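Local coordinates for L-rhamnose mutarotase (Formosa agariphila, PDB 6HHN), which catalyses the anomeric conversion of alpha-L-rhamnose to beta-L-rhamnose, working as a homodimer in the degradation of the algal cell-wall polysaccharide ulvan, at residues G24-Y29 with I56-N61; I94-V97 with P103-I106. All coordinates share one frame; numbering follows the deposited sequence. Where two conformers were deposited one is given.

How the interactions relate
From the N terminus, strand 13-20 leads into the turn before helix 26-34, and interaction 1 closes the loop from 24-29, which spans the start of that helix, to 56-61, where strand 52-57 ends and turns toward strand 62-69. Helix 82-91 comes next, and the loop after it folds back on itself in interaction 2, where 94-97 meets 103-106 at the entry to strand 106-114. The two contacts follow one another in series, neither nested nor crossed. Their centres lie about 13 Å apart, yet they touch: Tyr29 packs on Met95, while Gln25 and Ala28 pack on Ile94. Helix 26-34 is thus tied to both the strand 52-57 turn and the loop after helix 82-91.

Interaction 1: G24-Y29 with I56-N61; sequences GQKQAY and IDEETN
Lys26 and Glu58 cross at about a right angle, the carboxylate of Glu58 lying against the methylenes of the lysine before its charge meets the ammonium. Both chains are extended, and the closest touch is between Lys26 CD and Glu58 OE2, 3.4 Å apart. The salt bridge is longer, with Lys26 NZ 3.6 Å from Glu58 OE2. A water reinforces it, accepting from Lys26 NZ at 2.8 Å and donating to Glu58 OE2. The other carboxylate oxygen is used as well: a second water accepts from the backbone N of Lys26 and donates to Glu58 OE1 at 3.2 Å, joining the first turn of the helix to the same glutamate. Ile56 meets the lysine obliquely through its end, CD1 lying 3.8 Å from Lys26 CG. With CG1 anti to the backbone N (chi1 -166°) and the chain extended to CD1 (chi2 174°), this methyl reaches the root of the lysine rather than its charge. Lys26 NZ also forms a salt bridge with Glu109 of the second subunit, so the ammonium is shared by carboxylates of two chains. A methionine here would probably leave Glu58 and that Glu109 without their shared cation. The contact joins the N-terminal turn of helix 26-34 to the end of strand 52-57 and its 3-10 turn. Ile56 also packs on Leu63 of strand 62-69 and pairs antiparallel with a strand of the second subunit, so the sheet continues across the dimer interface beside this junction, consistent with the dimeric alpha/beta-barrel fold of this family.

Interaction 2: I94-V97 with P103-I106; sequences IMQV and PVSI
Met95, modelled in two conformers, approaches Pro103 with its terminal methyl: in one of them CE lies 4.0 Å from Pro103 CB, and the two side chains meet at an oblique angle. At Gln96 the backbone carries the contact. Its carbonyl oxygen accepts from Val104 N at 3.0 Å, with the donor tilted 23° from the carbonyl plane and an N-H...O angle of 155°. Pro103 CA adds a CA-H...O contact to Gln96 O at 3.5 Å, so one N-H bond and one CA-H contact fall on this carbonyl, and a water lies near both Gln96 O and Val104 O. The glutamine side chain leaves with CG anti to the backbone N (chi1 -168°) and runs extended across Val104, bringing NE2 to 3.9 Å from Val104 CG1 and laying its CG beside the CG2 methyl. Val97 follows with a backbone bridge to Pro103, their CA atoms 4.2 Å apart, while Val97 CG1 packs 4.1 Å from Pro103 CA. This single bridge closes the intervening five residues into a loop and is not extended into a longer strand pair. Both segments belong to the connection from helix 82-91 to strand 106-114, and both lean on strand 13-20: Gln96 is hydrogen-bonded by backbone to Lys20, and Pro103 packs on Met19. On the helical side, Met95 touches Tyr29 of helix 26-34, a substrate-binding residue by similarity, and Pro103 lies close to Trp88 of helix 82-91, so the bridge probably borders the sugar site.

Interaction 1: G24-Y29 with I56-N61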
ATOM      1  N   GLY A  24      -8.744  15.887   9.129  1.00 37.99           N
ATOM      2  CA  GLY A  24      -7.926  17.052   9.402  1.00 37.26           C
ATOM      3  C   GLY A  24      -6.675  16.818  10.214  1.00 38.99           C
ATOM      4  O   GLY A  24      -6.019  17.794  10.598  1.00 42.59           O
ATOM      5  N   GLN A  25      -6.305  15.565  10.475  1.00 34.90           N
ATOM      6  CA  GLN A  25      -5.217  15.266  11.398  1.00 32.08           C
ATOM      7  C   GLN A  25      -3.956  14.775  10.698  1.00 29.10           C
ATOM      8  O   GLN A  25      -3.081  14.203  11.351  1.00 29.11           O
ATOM      9  CB  GLN A  25      -5.675  14.247  12.442  1.00 29.41           C
ATOM     10  CG  GLN A  25      -6.836  14.725  13.283  1.00 33.68           C
ATOM     11  CD  GLN A  25      -6.518  16.012  14.004  1.00 37.56           C
ATOM     12  OE1 GLN A  25      -5.419  16.201  14.517  1.00 39.75           O
ATOM     13  NE2 GLN A  25      -7.473  16.920  14.019  1.00 45.64           N
ATOM     14  N   LYS A  26      -3.827  15.011   9.387  1.00 31.74           N
ATOM     15  CA  LYS A  26      -2.621  14.590   8.691  1.00 29.72           C
ATOM     16  C   LYS A  26      -1.381  15.179   9.348  1.00 28.88           C
ATOM     17  O   LYS A  26      -0.382  14.479   9.542  1.00 29.59           O
ATOM     18  CB  LYS A  26      -2.684  14.985   7.210  1.00 35.29           C
ATOM     19  CG  LYS A  26      -1.415  14.631   6.425  1.00 37.86           C
ATOM     20  CD  LYS A  26      -1.492  15.123   4.987  1.00 40.48           C
ATOM     21  CE  LYS A  26      -0.148  15.020   4.294  1.00 42.70           C
ATOM     22  NZ  LYS A  26      -0.174  15.758   2.993  1.00 46.44           N
ATOM     23  N   GLN A  27      -1.415  16.474   9.680  1.00 32.96           N
ATOM     24  CA  GLN A  27      -0.216  17.126  10.199  1.00 32.98           C
ATOM     25  C   GLN A  27       0.211  16.495  11.517  1.00 30.54           C
ATOM     26  O   GLN A  27       1.400  16.190  11.727  1.00 31.28           O
ATOM     27  CB  GLN A  27      -0.460  18.622  10.381  1.00 41.69           C
ATOM     28  CG  GLN A  27       0.821  19.440  10.422  1.00 56.79           C
ATOM     29  CD  GLN A  27       1.638  19.300   9.141  1.00 67.90           C
ATOM     30  OE1 GLN A  27       1.084  19.245   8.036  1.00 70.94           O
ATOM     31  NE2 GLN A  27       2.958  19.223   9.284  1.00 71.21           N
ATOM     32  N   ALA A  28      -0.746  16.297  12.428  1.00 30.63           N
ATOM     33  CA  ALA A  28      -0.430  15.703  13.720  1.00 29.81           C
ATOM     34  C   ALA A  28       0.106  14.288  13.546  1.00 25.42           C
ATOM     35  O   ALA A  28       1.082  13.892  14.202  1.00 26.07           O
ATOM     36  CB  ALA A  28      -1.682  15.688  14.594  1.00 32.33           C
ATOM     37  N   TYR A  29      -0.516  13.515  12.652  1.00 24.91           N
ATOM     38  CA  TYR A  29      -0.074  12.149  12.402  1.00 23.63           C
ATOM     39  C   TYR A  29       1.364  12.137  11.916  1.00 24.64           C
ATOM     40  O   TYR A  29       2.207  11.371  12.413  1.00 23.73           O
ATOM     41  CB  TYR A  29      -1.019  11.503  11.376  1.00 22.79           C
ATOM     42  CG  TYR A  29      -0.725  10.043  11.145  1.00 22.06           C
ATOM     43  CD1 TYR A  29      -1.277   9.073  11.953  1.00 22.95           C
ATOM     44  CD2 TYR A  29       0.121   9.637  10.125  1.00 24.09           C
ATOM     45  CE1 TYR A  29      -0.983   7.748  11.772  1.00 24.52           C
ATOM     46  CE2 TYR A  29       0.408   8.318   9.937  1.00 24.92           C
ATOM     47  CZ  TYR A  29      -0.158   7.373  10.748  1.00 25.87           C
ATOM     48  OH  TYR A  29       0.121   6.037  10.550  1.00 30.16           O
ATOM     49  N   ILE A  56      -0.756   8.050   2.765  1.00 18.02           N
ATOM     50  CA  ILE A  56      -2.060   8.649   3.021  1.00 17.78           C
ATOM     51  C   ILE A  56      -2.770   8.998   1.718  1.00 16.91           C
ATOM     52  O   ILE A  56      -2.141   9.434   0.740  1.00 18.53           O
ATOM     53  CB  ILE A  56      -1.925   9.879   3.951  1.00 20.43           C
ATOM     54  CG1 ILE A  56      -3.299  10.291   4.490  1.00 20.77           C
ATOM     55  CG2 ILE A  56      -1.224  11.030   3.231  1.00 22.22           C
ATOM     56  CD1 ILE A  56      -3.217  11.398   5.529  1.00 24.32           C
ATOM     57  N   ASP A  57      -4.090   8.760   1.713  1.00 18.84           N
ATOM     58  CA  ASP A  57      -5.072   9.364   0.792  1.00 19.04           C
ATOM     59  C   ASP A  57      -5.791  10.385   1.686  1.00 22.41           C
ATOM     60  O   ASP A  57      -6.736  10.054   2.430  1.00 26.19           O
ATOM     61  CB  ASP A  57      -6.043   8.324   0.310  1.00 18.82           C
ATOM     62  CG  ASP A  57      -7.007   8.839  -0.724  1.00 19.46           C
ATOM     63  OD1 ASP A  57      -7.252  10.068  -0.791  1.00 22.37           O
ATOM     64  OD2 ASP A  57      -7.557   7.969  -1.437  1.00 20.76           O
ATOM     65  N   GLU A  58      -5.316  11.619   1.651  1.00 25.03           N
ATOM     66  CA  GLU A  58      -5.803  12.595   2.617  1.00 29.93           C
ATOM     67  C   GLU A  58      -7.281  12.888   2.397  1.00 29.19           C
ATOM     68  O   GLU A  58      -8.037  13.068   3.363  1.00 31.21           O
ATOM     69  CB  GLU A  58      -4.982  13.882   2.560  1.00 38.00           C
ATOM     70  CG  GLU A  58      -5.429  14.903   3.608  1.00 43.17           C
ATOM     71  CD  GLU A  58      -4.545  16.122   3.648  1.00 47.34           C
ATOM     72  OE1 GLU A  58      -4.687  16.931   4.594  1.00 49.06           O
ATOM     73  OE2 GLU A  58      -3.708  16.262   2.733  1.00 47.70           O
ATOM     74  N   GLU A  59      -7.716  12.924   1.133  1.00 31.56           N
ATOM     75  CA  GLU A  59      -9.083  13.307   0.866  1.00 29.89           C
ATOM     76  C   GLU A  59     -10.085  12.264   1.336  1.00 34.07           C
ATOM     77  O   GLU A  59     -11.280  12.573   1.402  1.00 39.21           O
ATOM     78  CB  GLU A  59      -9.268  13.570  -0.630  1.00 26.50           C
ATOM     79  CG  GLU A  59      -8.650  14.858  -1.143  1.00 31.11           C
ATOM     80  CD  GLU A  59      -7.146  14.890  -1.093  1.00 41.46           C
ATOM     81  OE1 GLU A  59      -6.594  16.013  -1.133  1.00 45.46           O
ATOM     82  OE2 GLU A  59      -6.517  13.816  -1.019  1.00 45.07           O
ATOM     83  N   THR A  60      -9.648  11.049   1.665  1.00 25.68           N
ATOM     84  CA  THR A  60     -10.546  10.051   2.233  1.00 25.63           C
ATOM     85  C   THR A  60     -10.162   9.650   3.647  1.00 27.09           C
ATOM     86  O   THR A  60     -10.741   8.697   4.205  1.00 29.95           O
ATOM     87  CB  THR A  60     -10.605   8.813   1.356  1.00 26.80           C
ATOM     88  OG1 THR A  60      -9.325   8.193   1.389  1.00 26.37           O
ATOM     89  CG2 THR A  60     -10.953   9.192  -0.071  1.00 27.83           C
ATOM     90  N   ASN A  61      -9.209  10.343   4.244  1.00 24.37           N
ATOM     91  CA  ASN A  61      -8.763  10.015   5.595  1.00 26.61           C
ATOM     92  C   ASN A  61      -8.324   8.563   5.696  1.00 23.95           C
ATOM     93  O   ASN A  61      -8.545   7.908   6.735  1.00 29.16           O
ATOM     94  CB  ASN A  61      -9.863  10.306   6.623  1.00 33.12           C
ATOM     95  CG  ASN A  61     -10.505  11.648   6.407  1.00 40.27           C
ATOM     96  OD1 ASN A  61      -9.835  12.675   6.487  1.00 42.00           O
ATOM     97  ND2 ASN A  61     -11.815  11.653   6.124  1.00 44.15           N
TER
HETATM   98  O   HOH W   1      -5.963  15.631   7.183  1.00 37.86           O
HETATM   99  O   HOH W   2      -1.937  14.665   1.151  1.00 41.94           O

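Interaction 2: I94-V97 with P103-I106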
ATOM      1  N   ILE A  94      -6.394  10.974  17.352  1.00 20.93           N
ATOM      2  CA  ILE A  94      -6.401  11.358  15.940  1.00 21.79           C
ATOM      3  C   ILE A  94      -6.636  10.195  15.002  1.00 21.15           C
ATOM      4  O   ILE A  94      -6.736  10.416  13.791  1.00 20.56           O
ATOM      5  CB  ILE A  94      -5.136  12.143  15.549  1.00 24.74           C
ATOM      6  CG1 ILE A  94      -3.906  11.255  15.640  1.00 21.75           C
ATOM      7  CG2 ILE A  94      -5.023  13.387  16.452  1.00 27.27           C
ATOM      8  CD1 ILE A  94      -2.626  11.991  15.265  1.00 28.31           C
ATOM      9  N   MET A  95      -6.705   8.964  15.501  0.58 22.26           N
ATOM     10  CA  MET A  95      -6.954   7.770  14.705  0.58 23.50           C
ATOM     11  C   MET A  95      -8.333   7.207  15.035  0.58 19.28           C
ATOM     12  O   MET A  95      -8.854   7.410  16.130  0.58 22.15           O
ATOM     13  CB  MET A  95      -5.920   6.666  15.035  0.58 18.84           C
ATOM     14  CG  MET A  95      -4.469   7.030  14.829  0.58 24.04           C
ATOM     15  SD  MET A  95      -4.020   6.982  13.099  0.58 24.63           S
ATOM     16  CE  MET A  95      -4.097   5.212  12.758  0.58 22.58           C
ATOM     17  N   GLN A  96      -8.912   6.489  14.076  1.00 19.52           N
ATOM     18  CA  GLN A  96     -10.077   5.662  14.335  1.00 18.84           C
ATOM     19  C   GLN A  96      -9.624   4.411  15.072  1.00 16.89           C
ATOM     20  O   GLN A  96      -8.830   3.622  14.548  1.00 17.72           O
ATOM     21  CB  GLN A  96     -10.777   5.310  13.034  1.00 23.75           C
ATOM     22  CG  GLN A  96     -12.123   4.716  13.239  1.00 28.29           C
ATOM     23  CD  GLN A  96     -12.846   4.460  11.926  1.00 31.96           C
ATOM     24  OE1 GLN A  96     -13.403   5.363  11.315  1.00 36.39           O
ATOM     25  NE2 GLN A  96     -12.790   3.235  11.473  1.00 36.28           N
ATOM     26  N   VAL A  97     -10.076   4.253  16.310  1.00 18.24           N
ATOM     27  CA  VAL A  97      -9.554   3.222  17.180  1.00 16.83           C
ATOM     28  C   VAL A  97     -10.662   2.418  17.830  1.00 16.58           C
ATOM     29  O   VAL A  97     -11.806   2.854  17.935  1.00 19.54           O
ATOM     30  CB  VAL A  97      -8.632   3.781  18.283  1.00 16.80           C
ATOM     31  CG1 VAL A  97      -7.465   4.526  17.702  1.00 18.02           C
ATOM     32  CG2 VAL A  97      -9.412   4.679  19.241  1.00 19.74           C
ATOM     33  N   PRO A 103      -5.611   0.821  16.631  1.00 15.95           N
ATOM     34  CA  PRO A 103      -6.271   1.341  15.432  1.00 17.25           C
ATOM     35  C   PRO A 103      -7.104   0.274  14.757  1.00 15.75           C
ATOM     36  O   PRO A 103      -6.736  -0.902  14.706  1.00 17.73           O
ATOM     37  CB  PRO A 103      -5.108   1.770  14.528  1.00 19.69           C
ATOM     38  CG  PRO A 103      -3.913   1.139  15.064  1.00 26.39           C
ATOM     39  CD  PRO A 103      -4.134   0.883  16.534  1.00 19.40           C
ATOM     40  N   VAL A 104      -8.281   0.687  14.274  1.00 16.79           N
ATOM     41  CA  VAL A 104      -9.020  -0.143  13.335  1.00 18.05           C
ATOM     42  C   VAL A 104      -8.119  -0.440  12.151  1.00 18.60           C
ATOM     43  O   VAL A 104      -7.420   0.444  11.643  1.00 18.74           O
ATOM     44  CB  VAL A 104     -10.306   0.587  12.912  1.00 21.44           C
ATOM     45  CG1 VAL A 104     -11.011  -0.180  11.821  1.00 27.07           C
ATOM     46  CG2 VAL A 104     -11.224   0.778  14.127  1.00 22.02           C
ATOM     47  N   SER A 105      -8.128  -1.691  11.709  1.00 17.14           N
ATOM     48  CA  SER A 105      -7.211  -2.129  10.663  1.00 17.61           C
ATOM     49  C   SER A 105      -7.898  -3.163   9.793  1.00 17.83           C
ATOM     50  O   SER A 105      -8.434  -4.140  10.321  1.00 20.75           O
ATOM     51  CB  SER A 105      -5.981  -2.759  11.325  1.00 24.04           C
ATOM     52  OG  SER A 105      -4.963  -3.023  10.397  1.00 27.19           O
ATOM     53  N   ILE A 106      -7.891  -2.947   8.488  1.00 19.07           N
ATOM     54  CA  ILE A 106      -8.511  -3.835   7.501  1.00 21.63           C
ATOM     55  C   ILE A 106      -7.395  -4.476   6.691  1.00 19.01           C
ATOM     56  O   ILE A 106      -6.636  -3.763   6.023  1.00 18.52           O
ATOM     57  CB  ILE A 106      -9.457  -3.041   6.578  1.00 25.43           C
ATOM     58  CG1 ILE A 106     -10.535  -2.312   7.376  1.00 33.89           C
ATOM     59  CG2 ILE A 106     -10.051  -3.959   5.507  1.00 27.90           C
ATOM     60  CD1 ILE A 106     -11.644  -3.181   7.821  1.00 40.99           C
TER
HETATM   61  O   HOH W   3      -7.443   3.167  12.014  1.00 18.26           O